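Local coordinates for protein AlkD2 (Streptococcus mutans, PDB 6M9M) that binds inosine-5'-monophosphate and belongs to the HEAT-like repeat family of DNA glycosylases, though its own function is not established, at residues His121-Ala126 with Glu159-Ser164; Ile172-Pro177 with Ser202-Ala207. All coordinates share one frame; numbering follows the deposited sequence.

Interaction 1. Residues His121-Ala126 with Glu159-Ser164; sequences HTRRAA and EYVRKS
R124 and Y160 meet flat on flat between helices 120-129 and 159-175, whose short segments here run nearly parallel, 12° apart, with axes 9.0 Å from each other. R124 leaves its helix toward the partner with CG anti to the backbone N (chi1 -168°), then bends at chi2 and runs across the tyrosine ring. Its CB lies against the near rim of the ring and also 4.0 Å from V161 CG2. CG comes over the ring face in a CH-pi contact, 3.8 Å from the Y160 ring centroid, while its other flank faces S164 CB. CD continues across CE2 and CZ of the ring, and R124 NE lies 3.4 Å from Y160 CZ, above the plane and displaced toward the rim. At the tip the guanidinium covers the phenol end: its plane is only 7° from that of the ring, and Y160 OH lies against the guanidinium face, near R124 CZ and NH1, without being hydrogen-bonded to NH1. R124 NE instead donates to a water in the guanidinium plane at 2.9 Å, and this water donates to Y160 O at 2.7 Å. NH2 forms a salt bridge with E89 on helix 85-102. H121 extends the contact along the ring, its CD2 3.7 Å from Y160 CE2, with the two rings obliquely inclined. On the other flank V161 CG2 reaches CB of R123, an arginine whose guanidinium forms a salt bridge with D156. Two helices of the HEAT-like fold thus meet through an arginine laid over a tyrosine face. NE is held by the water and NH2 by E89, while one guanidinium face packs on the tyrosine, whose side chain lies about 6 Å from the bound IMP; E89 probably offsets the arginine's charge in this buried position.

Interaction 2. Residues Ile172-Pro177 with Ser202-Ala207; sequences ISKKFP and SKFIDA
With chi1 at 76°, S173 carries OG between its backbone N and carbonyl carbon, where it faces F204 across the contact; F204 in turn sets CG anti to its carbonyl carbon (chi1 -57°), which brings its ring to the K174 chain, the two crossing at a slant. The serine oxygen lies near the plane of that ring, at its edge, 4.1 Å from F204 CB. K174 stretches out beyond CG, and its methylene CE rests 3.5 Å from F204 CE2, so the aliphatic part of the lysine does the touching. I205 contributes one methyl: CD1 packs 3.8 Å from S173 CB and 4.0 Å from P177 CB, and also touches the backbone of P177. No direct hydrogen bond crosses; two waters do the bridging. One donates to S173 OG at 2.7 Å and accepts from F204 N, and the other donates both to S173 O and to F204 O, the latter at 2.7 Å. S173 OG is also hydrogen-bonded to R170 O, one turn back in its helix. The type I turn S202-I205 presents F204 and I205 to this surface. The contact thereby lays the C-terminal tail, after helix 192-201, over the junction between helices 159-175 and 177-185: F204 also touches R170 on the first, and I205 touches K181 on the second.

How the interactions relate
Helix 159-175 serves both contacts, with its first turns in interaction 1 and its last in interaction 2. Their centres are 21 Å apart, and their nearest atoms about 9 Å, without touching. Along the chain they come in series: 121-126 and 159-164 close before 172-177 and 202-207 open. Interaction 1 joins this helix to helix 120-129, partly buried and close to the IMP pocket, where W85 and R86 bind the nucleotide. Interaction 2 lies at the surface, away from that site, and packs the C-terminal tail against the far end of the helix. Helix 159-175 thus runs from a contact near the nucleotide to one with the C-terminal tail.

Interaction 1. Residues His121-Ala126 with Glu159-Ser164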
# COMPACT_ATOMS: atom_id res chain seq x y z
N HIS A 121 0.68 9.14 4.29
CA HIS A 121 0.18 8.30 3.21
C HIS A 121 1.18 7.24 2.80
O HIS A 121 0.79 6.15 2.37
CB HIS A 121 -0.20 9.15 2.00
CG HIS A 121 -1.34 10.09 2.27
ND1 HIS A 121 -1.14 11.41 2.59
CD2 HIS A 121 -2.68 9.89 2.29
CE1 HIS A 121 -2.31 11.99 2.79
NE2 HIS A 121 -3.26 11.09 2.62
N THR A 122 2.47 7.53 2.93
CA THR A 122 3.49 6.51 2.68
C THR A 122 3.41 5.41 3.72
O THR A 122 3.44 4.22 3.40
CB THR A 122 4.88 7.17 2.71
OG1 THR A 122 4.92 8.27 1.78
CG2 THR A 122 5.98 6.17 2.37
N ARG A 123 3.28 5.80 5.00
CA ARG A 123 3.19 4.81 6.07
C ARG A 123 1.94 3.95 5.90
O ARG A 123 2.00 2.72 6.04
CB ARG A 123 3.17 5.52 7.42
CG ARG A 123 4.40 6.38 7.68
CD ARG A 123 4.57 6.77 9.13
NE ARG A 123 3.49 7.56 9.71
CZ ARG A 123 3.34 8.87 9.56
NH1 ARG A 123 4.17 9.56 8.78
NH2 ARG A 123 2.35 9.48 10.17
N ARG A 124 0.80 4.58 5.57
CA ARG A 124 -0.44 3.83 5.42
C ARG A 124 -0.39 2.92 4.19
O ARG A 124 -0.94 1.82 4.22
CB ARG A 124 -1.63 4.79 5.34
CG ARG A 124 -3.01 4.14 5.47
CD ARG A 124 -3.59 3.73 4.13
NE ARG A 124 -4.98 3.32 4.27
CZ ARG A 124 -5.75 2.88 3.28
NH1 ARG A 124 -5.25 2.78 2.06
NH2 ARG A 124 -7.01 2.53 3.51
N ALA A 125 0.27 3.36 3.11
CA ALA A 125 0.34 2.50 1.93
C ALA A 125 1.02 1.18 2.25
O ALA A 125 0.61 0.11 1.77
CB ALA A 125 1.04 3.21 0.78
N ALA A 126 2.08 1.23 3.07
CA ALA A 126 2.76 -0.01 3.45
C ALA A 126 1.92 -0.84 4.40
O ALA A 126 1.80 -2.07 4.23
CB ALA A 126 4.12 0.32 4.06
N GLU A 159 -4.76 9.34 12.23
CA GLU A 159 -5.86 8.40 12.41
C GLU A 159 -5.99 7.44 11.23
O GLU A 159 -6.32 6.26 11.41
CB GLU A 159 -7.19 9.13 12.65
CG GLU A 159 -8.31 8.16 13.00
CD GLU A 159 -9.57 8.86 13.45
OE1 GLU A 159 -9.82 9.99 12.99
OE2 GLU A 159 -10.30 8.28 14.28
N TYR A 160 -5.75 7.93 10.02
CA TYR A 160 -5.78 7.10 8.82
C TYR A 160 -4.79 5.96 8.95
O TYR A 160 -5.12 4.81 8.65
CB TYR A 160 -5.44 8.02 7.65
CG TYR A 160 -5.46 7.45 6.23
CD1 TYR A 160 -6.63 6.98 5.66
CD2 TYR A 160 -4.32 7.51 5.43
CE1 TYR A 160 -6.66 6.52 4.34
CE2 TYR A 160 -4.34 7.07 4.12
CZ TYR A 160 -5.51 6.57 3.58
OH TYR A 160 -5.49 6.16 2.25
N VAL A 161 -3.57 6.26 9.38
CA VAL A 161 -2.59 5.21 9.63
C VAL A 161 -3.08 4.27 10.73
O VAL A 161 -3.02 3.04 10.58
CB VAL A 161 -1.22 5.82 9.98
CG1 VAL A 161 -0.23 4.71 10.36
CG2 VAL A 161 -0.66 6.62 8.79
N ARG A 162 -3.54 4.82 11.85
CA ARG A 162 -3.89 3.98 13.00
C ARG A 162 -5.00 2.99 12.67
O ARG A 162 -5.00 1.87 13.18
CB ARG A 162 -4.29 4.82 14.21
CG ARG A 162 -3.16 5.63 14.80
CD ARG A 162 -3.51 6.19 16.17
NE ARG A 162 -4.70 7.03 16.19
CZ ARG A 162 -4.74 8.33 15.92
NH1 ARG A 162 -3.64 8.99 15.59
NH2 ARG A 162 -5.89 9.00 16.00
N LYS A 163 -5.97 3.38 11.84
CA LYS A 163 -7.02 2.44 11.46
C LYS A 163 -6.45 1.27 10.69
O LYS A 163 -6.83 0.12 10.91
CB LYS A 163 -8.10 3.16 10.66
CG LYS A 163 -8.93 4.10 11.51
CD LYS A 163 -10.01 4.79 10.72
CE LYS A 163 -10.96 5.55 11.63
NZ LYS A 163 -12.02 6.26 10.87
N SER A 164 -5.50 1.53 9.79
CA SER A 164 -4.84 0.46 9.05
C SER A 164 -4.00 -0.42 9.98
O SER A 164 -4.01 -1.65 9.86
CB SER A 164 -4.01 1.08 7.94
OG SER A 164 -3.39 0.13 7.14
O HOH W 1 -6.58 3.54 6.72

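Interaction 2. Residues Ile172-Pro177 with Ser202-Ala207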
# COMPACT_ATOMS: atom_id res chain seq x y z
N ILE A 172 -4.36 -10.47 11.57
CA ILE A 172 -3.40 -11.48 12.01
C ILE A 172 -3.95 -12.25 13.19
O ILE A 172 -3.70 -13.46 13.32
CB ILE A 172 -2.04 -10.80 12.31
CG1 ILE A 172 -1.46 -10.19 11.03
CG2 ILE A 172 -1.06 -11.79 12.91
CD1 ILE A 172 -0.28 -9.27 11.29
N SER A 173 -4.71 -11.59 14.06
CA SER A 173 -5.22 -12.23 15.26
C SER A 173 -6.13 -13.40 14.96
O SER A 173 -6.28 -14.28 15.82
CB SER A 173 -6.00 -11.22 16.11
OG SER A 173 -7.28 -10.96 15.55
N LYS A 174 -6.74 -13.45 13.77
CA LYS A 174 -7.69 -14.51 13.45
C LYS A 174 -6.98 -15.81 13.17
O LYS A 174 -7.54 -16.88 13.38
CB LYS A 174 -8.55 -14.09 12.26
CG LYS A 174 -9.44 -12.91 12.61
CD LYS A 174 -9.94 -12.20 11.37
CE LYS A 174 -10.71 -10.97 11.72
NZ LYS A 174 -11.17 -10.20 10.55
N LYS A 175 -5.73 -15.75 12.69
CA LYS A 175 -4.96 -16.95 12.42
C LYS A 175 -3.84 -17.17 13.42
O LYS A 175 -3.41 -18.32 13.60
CB LYS A 175 -4.40 -16.87 10.99
CG LYS A 175 -4.15 -18.18 10.31
CD LYS A 175 -3.72 -17.96 8.89
CE LYS A 175 -4.87 -17.73 7.95
NZ LYS A 175 -4.33 -17.97 6.58
N PHE A 176 -3.39 -16.13 14.11
CA PHE A 176 -2.32 -16.22 15.10
C PHE A 176 -2.76 -15.55 16.39
O PHE A 176 -2.15 -14.59 16.87
CB PHE A 176 -1.04 -15.59 14.56
CG PHE A 176 -0.54 -16.22 13.30
CD1 PHE A 176 0.30 -17.33 13.35
CD2 PHE A 176 -0.91 -15.73 12.07
CE1 PHE A 176 0.77 -17.90 12.18
CE2 PHE A 176 -0.47 -16.32 10.91
CZ PHE A 176 0.38 -17.40 10.96
N PRO A 177 -3.86 -16.04 16.98
CA PRO A 177 -4.36 -15.38 18.20
C PRO A 177 -3.35 -15.40 19.33
O PRO A 177 -3.24 -14.43 20.07
CB PRO A 177 -5.65 -16.15 18.53
CG PRO A 177 -5.52 -17.45 17.79
CD PRO A 177 -4.73 -17.14 16.55
N SER A 202 -8.03 -6.10 19.14
CA SER A 202 -8.25 -7.04 20.23
C SER A 202 -9.61 -7.74 20.21
O SER A 202 -9.89 -8.54 21.11
CB SER A 202 -8.08 -6.32 21.58
OG SER A 202 -9.07 -5.31 21.73
N LYS A 203 -10.44 -7.50 19.20
CA LYS A 203 -11.80 -8.04 19.20
C LYS A 203 -11.83 -9.56 19.34
O LYS A 203 -12.73 -10.11 19.99
CB LYS A 203 -12.51 -7.61 17.91
CG LYS A 203 -13.90 -8.24 17.71
CD LYS A 203 -14.85 -7.87 18.80
CE LYS A 203 -16.30 -8.16 18.41
NZ LYS A 203 -16.56 -9.57 18.00
N PHE A 204 -10.89 -10.26 18.72
CA PHE A 204 -10.91 -11.72 18.68
C PHE A 204 -9.87 -12.35 19.59
O PHE A 204 -9.52 -13.52 19.42
CB PHE A 204 -10.78 -12.20 17.23
CG PHE A 204 -11.85 -11.66 16.34
CD1 PHE A 204 -13.16 -12.10 16.47
CD2 PHE A 204 -11.56 -10.67 15.41
CE1 PHE A 204 -14.17 -11.57 15.67
CE2 PHE A 204 -12.56 -10.17 14.61
CZ PHE A 204 -13.86 -10.61 14.74
N ILE A 205 -9.42 -11.62 20.60
CA ILE A 205 -8.42 -12.08 21.55
C ILE A 205 -9.08 -12.25 22.91
O ILE A 205 -9.79 -11.36 23.38
CB ILE A 205 -7.24 -11.09 21.63
CG1 ILE A 205 -6.51 -10.99 20.29
CG2 ILE A 205 -6.28 -11.51 22.73
CD1 ILE A 205 -5.99 -12.31 19.77
N ASP A 206 -8.84 -13.40 23.53
CA ASP A 206 -9.25 -13.67 24.91
C ASP A 206 -8.13 -13.16 25.80
O ASP A 206 -7.24 -13.90 26.23
CB ASP A 206 -9.50 -15.16 25.08
CG ASP A 206 -10.04 -15.51 26.45
OD1 ASP A 206 -10.96 -14.80 26.93
OD2 ASP A 206 -9.57 -16.51 27.02
N ALA A 207 -8.14 -11.85 26.06
CA ALA A 207 -7.04 -11.19 26.75
C ALA A 207 -6.84 -11.74 28.16
O ALA A 207 -5.78 -11.55 28.77
CB ALA A 207 -7.29 -9.69 26.81
OXT ALA A 207 -7.72 -12.39 28.73
O HOH W 2 -8.62 -9.38 17.30
O HOH W 3 -8.48 -15.16 17.49